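Local coordinates for protein acetyl xylan esterase (Paenibacillus sp. R4, PDB 6AGQ) that probably removes acetyl groups from acetylated xylan and related sugars as a cold-active esterase of the alpha/beta-hydrolase superfamily, at residues V60-Y74 with Q156-V168. Residues are numbered along the deposited sequence; the frame is centred on the assembly and turned at random.
Sequences VVYDGADGTPIHGWY and QVYLDCIRALDFV
Arg163 of the helix grips the backbone of the hairpin side-on: its NE and NH2 both donate to the carbonyl O of Asp63, at 2.9 Å and 2.8 Å. This oxygen lies in the guanidinium plane, onto which a bend at chi3 (78°) brings the group, while one guanidinium face is covered by the backbone of Ala65, the second residue of the turn. NH1 is held by Ser35 OG and Lys38 O, fixing the rotation of the whole group. The second backbone grip runs the other way, with Tyr62 OH donating to Asp160 O over 2.8 Å from above the carbonyl plane, on the face opposite the helical donor Ala164 N. A weak bond of 3.4 Å from Asp66 N to Gln156 OE1 adds to these; here the carboxylate of Asp66 and the amide of Gln156 stack with planes 14° apart. Asp66 OD1 also receives Thr68 N and Thr68 OG1; the bond from Thr68 N closes an Asx turn that overlaps the end of the type I turn Gly64–Gly67.

Apolar packing centres on Phe167: with CG anti to the backbone N (chi1 175°), its ring reaches out to Val60 and Tyr74. Val60 CG1 sits over one face of the ring in a CH-pi contact, 4.1 Å from the ring centroid, and the ring's edge meets the face of Tyr74 in a T-shaped pair with centroids 5.6 Å apart. Tyr62 and Ile70 also meet polar groups of the helix. The Tyr62 ring lies between Ile70 on one face and the Arg163 carbonyl on the other, and Ile70 CD1 reaches the carboxylate of Asp160, 3.7 Å from its OD2.

Arg121 forms salt bridges with both Asp66 and Asp160, tying turn and helix together. Helix 153-170 thus packs across antiparallel strands 55-63 and 69-77 of the mixed alpha/beta-hydrolase sheet, with strands 43-46 and 114-118 flanking the pair and helix 186-197 beside Tyr158, Cys161 and Ile162.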
loop_
_atom_site.group_PDB
_atom_site.type_symbol
_atom_site.label_atom_id
_atom_site.label_comp_id
_atom_site.label_asym_id
_atom_site.label_seq_id
_atom_site.Cartn_x
_atom_site.Cartn_y
_atom_site.Cartn_z
ATOM N N VAL A 60 -18.422 -7.832 37.523
ATOM C CA VAL A 60 -17.545 -7.647 38.680
ATOM C C VAL A 60 -16.927 -6.247 38.589
ATOM O O VAL A 60 -16.567 -5.807 37.473
ATOM C CB VAL A 60 -16.529 -8.800 38.652
ATOM C CG1 VAL A 60 -15.228 -8.449 39.304
ATOM C CG2 VAL A 60 -17.175 -10.058 39.232
ATOM N N VAL A 61 -16.861 -5.543 39.731
ATOM C CA VAL A 61 -16.111 -4.283 39.888
ATOM C C VAL A 61 -15.330 -4.339 41.205
ATOM O O VAL A 61 -15.854 -4.828 42.235
ATOM C CB VAL A 61 -16.999 -3.019 39.715
ATOM C CG1 VAL A 61 -18.156 -2.962 40.699
ATOM C CG2 VAL A 61 -16.157 -1.756 39.810
ATOM N N TYR A 62 -14.039 -4.004 41.137
ATOM C CA TYR A 62 -13.261 -3.745 42.331
ATOM C C TYR A 62 -12.492 -2.442 42.202
ATOM O O TYR A 62 -12.205 -1.998 41.124
ATOM C CB TYR A 62 -12.350 -4.948 42.723
ATOM C CG TYR A 62 -11.279 -5.304 41.713
ATOM C CD1 TYR A 62 -11.524 -6.219 40.684
ATOM C CD2 TYR A 62 -10.016 -4.727 41.782
ATOM C CE1 TYR A 62 -10.556 -6.493 39.735
ATOM C CE2 TYR A 62 -9.047 -5.003 40.853
ATOM C CZ TYR A 62 -9.301 -5.916 39.841
ATOM O OH TYR A 62 -8.304 -6.176 38.898
ATOM N N ASP A 63 -12.116 -1.849 43.307
ATOM C CA ASP A 63 -11.304 -0.590 43.273
ATOM C C ASP A 63 -9.809 -0.878 43.008
ATOM O O ASP A 63 -9.214 -1.797 43.602
ATOM C CB ASP A 63 -11.383 0.161 44.602
ATOM C CG ASP A 63 -12.737 0.858 44.834
ATOM O OD1 ASP A 63 -13.641 0.816 43.967
ATOM O OD2 ASP A 63 -12.861 1.464 45.921
ATOM N N GLY A 64 -9.202 -0.064 42.145
ATOM C CA GLY A 64 -7.761 -0.003 42.059
ATOM C C GLY A 64 -7.213 0.724 43.285
ATOM O O GLY A 64 -7.967 1.230 44.124
ATOM N N ALA A 65 -5.905 0.788 43.356
ATOM C CA ALA A 65 -5.216 1.407 44.474
ATOM C C ALA A 65 -5.531 2.886 44.593
ATOM O O ALA A 65 -5.646 3.364 45.710
ATOM C CB ALA A 65 -3.717 1.194 44.358
ATOM N N ASP A 66 -5.744 3.570 43.464
ATOM C CA ASP A 66 -6.168 4.978 43.477
ATOM C C ASP A 66 -7.720 5.173 43.424
ATOM O O ASP A 66 -8.218 6.259 43.174
ATOM C CB ASP A 66 -5.429 5.795 42.363
ATOM C CG ASP A 66 -5.937 5.464 40.909
ATOM O OD1 ASP A 66 -6.712 4.483 40.740
ATOM O OD2 ASP A 66 -5.560 6.187 39.927
ATOM N N GLY A 67 -8.490 4.139 43.678
ATOM C CA GLY A 67 -9.954 4.284 43.619
ATOM C C GLY A 67 -10.642 4.108 42.260
ATOM O O GLY A 67 -11.850 4.162 42.202
ATOM N N THR A 68 -9.908 3.939 41.156
ATOM C CA THR A 68 -10.549 3.628 39.845
ATOM C C THR A 68 -11.389 2.291 39.920
ATOM O O THR A 68 -10.870 1.294 40.366
ATOM C CB THR A 68 -9.449 3.446 38.769
ATOM O OG1 THR A 68 -8.522 4.539 38.805
ATOM C CG2 THR A 68 -10.018 3.321 37.391
ATOM N N PRO A 69 -12.663 2.281 39.483
ATOM C CA PRO A 69 -13.438 1.044 39.468
ATOM C C PRO A 69 -13.038 0.145 38.306
ATOM O O PRO A 69 -13.298 0.495 37.162
ATOM C CB PRO A 69 -14.914 1.523 39.297
ATOM C CG PRO A 69 -14.810 2.872 38.687
ATOM C CD PRO A 69 -13.467 3.449 39.071
ATOM N N ILE A 70 -12.413 -0.993 38.597
ATOM C CA ILE A 70 -11.972 -1.903 37.543
ATOM C C ILE A 70 -13.092 -2.879 37.268
ATOM O O ILE A 70 -13.499 -3.577 38.159
ATOM C CB ILE A 70 -10.732 -2.711 37.959
ATOM C CG1 ILE A 70 -9.626 -1.817 38.612
ATOM C CG2 ILE A 70 -10.254 -3.553 36.805
ATOM C CD1 ILE A 70 -9.264 -0.529 37.872
ATOM N N HIS A 71 -13.594 -2.923 36.045
ATOM C CA HIS A 71 -14.625 -3.894 35.665
ATOM C C HIS A 71 -14.110 -5.214 35.101
ATOM O O HIS A 71 -13.036 -5.320 34.495
ATOM C CB HIS A 71 -15.597 -3.282 34.678
ATOM C CG HIS A 71 -16.270 -2.076 35.210
ATOM N ND1 HIS A 71 -15.644 -0.849 35.250
ATOM C CD2 HIS A 71 -17.469 -1.914 35.812
ATOM C CE1 HIS A 71 -16.450 0.033 35.809
ATOM N NE2 HIS A 71 -17.552 -0.590 36.176
ATOM N N GLY A 72 -14.867 -6.248 35.339
ATOM C CA GLY A 72 -14.534 -7.544 34.815
ATOM C C GLY A 72 -15.697 -8.508 34.714
ATOM O O GLY A 72 -16.896 -8.164 34.959
ATOM N N TRP A 73 -15.324 -9.713 34.298
ATOM C CA TRP A 73 -16.234 -10.809 34.192
ATOM C C TRP A 73 -15.580 -11.939 34.957
ATOM O O TRP A 73 -14.455 -12.233 34.692
ATOM C CB TRP A 73 -16.456 -11.270 32.749
ATOM C CG TRP A 73 -17.121 -10.364 31.778
ATOM C CD1 TRP A 73 -16.601 -9.933 30.630
ATOM C CD2 TRP A 73 -18.474 -9.878 31.825
ATOM N NE1 TRP A 73 -17.518 -9.186 29.941
ATOM C CE2 TRP A 73 -18.676 -9.114 30.663
ATOM C CE3 TRP A 73 -19.510 -9.993 32.742
ATOM C CZ2 TRP A 73 -19.904 -8.430 30.381
ATOM C CZ3 TRP A 73 -20.748 -9.346 32.459
ATOM C CH2 TRP A 73 -20.912 -8.565 31.285
ATOM N N TYR A 74 -16.332 -12.578 35.843
ATOM C CA TYR A 74 -15.882 -13.711 36.639
ATOM C C TYR A 74 -16.842 -14.846 36.304
ATOM O O TYR A 74 -18.038 -14.658 36.324
ATOM C CB TYR A 74 -15.960 -13.391 38.136
ATOM C CG TYR A 74 -15.619 -14.559 39.051
ATOM C CD1 TYR A 74 -14.327 -15.099 39.049
ATOM C CD2 TYR A 74 -16.525 -15.048 39.957
ATOM C CE1 TYR A 74 -13.963 -16.142 39.856
ATOM C CE2 TYR A 74 -16.178 -16.120 40.809
ATOM C CZ TYR A 74 -14.895 -16.663 40.739
ATOM O OH TYR A 74 -14.510 -17.709 41.543
ATOM N N GLN A 156 -0.062 2.121 38.045
ATOM C CA GLN A 156 -1.369 1.769 38.500
ATOM C C GLN A 156 -1.966 0.598 37.701
ATOM O O GLN A 156 -2.698 -0.218 38.290
ATOM C CB GLN A 156 -2.322 2.984 38.510
ATOM C CG GLN A 156 -2.061 3.934 39.668
ATOM C CD GLN A 156 -2.516 3.371 41.016
ATOM O OE1 GLN A 156 -3.465 2.587 41.092
ATOM N NE2 GLN A 156 -1.812 3.737 42.072
ATOM N N VAL A 157 -1.599 0.410 36.419
ATOM C CA VAL A 157 -2.073 -0.807 35.695
ATOM C C VAL A 157 -1.577 -2.094 36.349
ATOM O O VAL A 157 -2.361 -3.049 36.569
ATOM C CB VAL A 157 -1.709 -0.731 34.182
ATOM C CG1 VAL A 157 -2.180 -1.942 33.431
ATOM C CG2 VAL A 157 -2.338 0.524 33.568
ATOM N N TYR A 158 -0.273 -2.141 36.693
ATOM C CA TYR A 158 0.295 -3.349 37.294
ATOM C C TYR A 158 -0.301 -3.618 38.647
ATOM O O TYR A 158 -0.575 -4.770 39.014
ATOM C CB TYR A 158 1.819 -3.302 37.398
ATOM C CG TYR A 158 2.566 -3.451 36.089
ATOM C CD1 TYR A 158 1.949 -3.273 34.856
ATOM C CD2 TYR A 158 3.900 -3.731 36.080
ATOM C CE1 TYR A 158 2.654 -3.396 33.674
ATOM C CE2 TYR A 158 4.609 -3.786 34.871
ATOM C CZ TYR A 158 3.983 -3.642 33.703
ATOM O OH TYR A 158 4.655 -3.717 32.520
ATOM N N LEU A 159 -0.525 -2.564 39.399
ATOM C CA LEU A 159 -1.233 -2.730 40.685
ATOM C C LEU A 159 -2.663 -3.251 40.528
ATOM O O LEU A 159 -3.111 -4.057 41.346
ATOM C CB LEU A 159 -1.248 -1.376 41.439
ATOM C CG LEU A 159 0.121 -0.892 41.850
ATOM C CD1 LEU A 159 0.017 0.477 42.499
ATOM C CD2 LEU A 159 0.866 -1.838 42.786
ATOM N N ASP A 160 -3.423 -2.735 39.556
ATOM C CA ASP A 160 -4.794 -3.289 39.258
ATOM C C ASP A 160 -4.730 -4.799 38.974
ATOM O O ASP A 160 -5.625 -5.558 39.389
ATOM C CB ASP A 160 -5.417 -2.659 38.049
ATOM C CG ASP A 160 -5.630 -1.144 38.183
ATOM O OD1 ASP A 160 -5.707 -0.624 39.333
ATOM O OD2 ASP A 160 -5.694 -0.448 37.103
ATOM N N CYS A 161 -3.642 -5.215 38.292
ATOM C CA CYS A 161 -3.414 -6.586 37.875
ATOM C C CYS A 161 -3.086 -7.480 39.027
ATOM O O CYS A 161 -3.372 -8.659 38.943
ATOM C CB CYS A 161 -2.336 -6.701 36.760
ATOM S SG CYS A 161 -2.854 -5.959 35.175
ATOM N N ILE A 162 -2.411 -6.943 40.048
ATOM C CA ILE A 162 -2.138 -7.686 41.292
ATOM C C ILE A 162 -3.414 -7.747 42.142
ATOM O O ILE A 162 -3.749 -8.763 42.821
ATOM C CB ILE A 162 -0.970 -7.007 42.076
ATOM C CG1 ILE A 162 0.383 -7.376 41.411
ATOM C CG2 ILE A 162 -0.969 -7.360 43.585
ATOM C CD1 ILE A 162 1.512 -6.431 41.838
ATOM N N ARG A 163 -4.149 -6.646 42.109
ATOM C CA ARG A 163 -5.430 -6.625 42.787
ATOM C C ARG A 163 -6.473 -7.584 42.168
ATOM O O ARG A 163 -7.348 -8.051 42.907
ATOM C CB ARG A 163 -5.923 -5.183 42.899
ATOM C CG ARG A 163 -5.054 -4.398 43.855
ATOM C CD ARG A 163 -5.230 -2.910 43.694
ATOM N NE ARG A 163 -6.461 -2.448 44.335
ATOM C CZ ARG A 163 -6.639 -2.241 45.631
ATOM N NH1 ARG A 163 -5.646 -2.428 46.530
ATOM N NH2 ARG A 163 -7.835 -1.802 46.030
ATOM N N ALA A 164 -6.371 -7.921 40.881
ATOM C CA ALA A 164 -7.131 -9.049 40.328
ATOM C C ALA A 164 -6.799 -10.397 41.008
ATOM O O ALA A 164 -7.640 -11.247 41.178
ATOM C CB ALA A 164 -6.927 -9.152 38.829
ATOM N N LEU A 165 -5.559 -10.592 41.417
ATOM C CA LEU A 165 -5.217 -11.806 42.191
ATOM C C LEU A 165 -5.818 -11.724 43.597
ATOM O O LEU A 165 -6.269 -12.739 44.092
ATOM C CB LEU A 165 -3.722 -12.006 42.309
ATOM C CG LEU A 165 -2.924 -11.893 41.016
ATOM C CD1 LEU A 165 -1.418 -11.838 41.315
ATOM C CD2 LEU A 165 -3.296 -13.001 40.041
ATOM N N ASP A 166 -5.849 -10.529 44.215
ATOM C CA ASP A 166 -6.582 -10.290 45.506
ATOM C C ASP A 166 -8.068 -10.618 45.321
ATOM O O ASP A 166 -8.685 -11.174 46.206
ATOM C CB ASP A 166 -6.540 -8.796 46.037
ATOM C CG ASP A 166 -5.103 -8.250 46.357
ATOM O OD1 ASP A 166 -4.145 -9.032 46.450
ATOM O OD2 ASP A 166 -4.945 -6.996 46.534
ATOM N N PHE A 167 -8.658 -10.207 44.206
ATOM C CA PHE A 167 -10.077 -10.537 43.968
ATOM C C PHE A 167 -10.295 -12.049 43.869
ATOM O O PHE A 167 -11.167 -12.588 44.589
ATOM C CB PHE A 167 -10.664 -9.890 42.727
ATOM C CG PHE A 167 -12.091 -10.330 42.436
ATOM C CD1 PHE A 167 -13.161 -9.766 43.121
ATOM C CD2 PHE A 167 -12.356 -11.364 41.494
ATOM C CE1 PHE A 167 -14.464 -10.208 42.869
ATOM C CE2 PHE A 167 -13.650 -11.795 41.217
ATOM C CZ PHE A 167 -14.713 -11.218 41.900
ATOM N N VAL A 168 -9.548 -12.747 43.013
ATOM C CA VAL A 168 -9.818 -14.163 42.905
ATOM C C VAL A 168 -9.536 -14.880 44.215
ATOM O O VAL A 168 -10.268 -15.823 44.545
ATOM C CB VAL A 168 -9.177 -14.889 41.688
ATOM C CG1 VAL A 168 -9.721 -14.300 40.400
ATOM C CG2 VAL A 168 -7.653 -14.938 41.700
#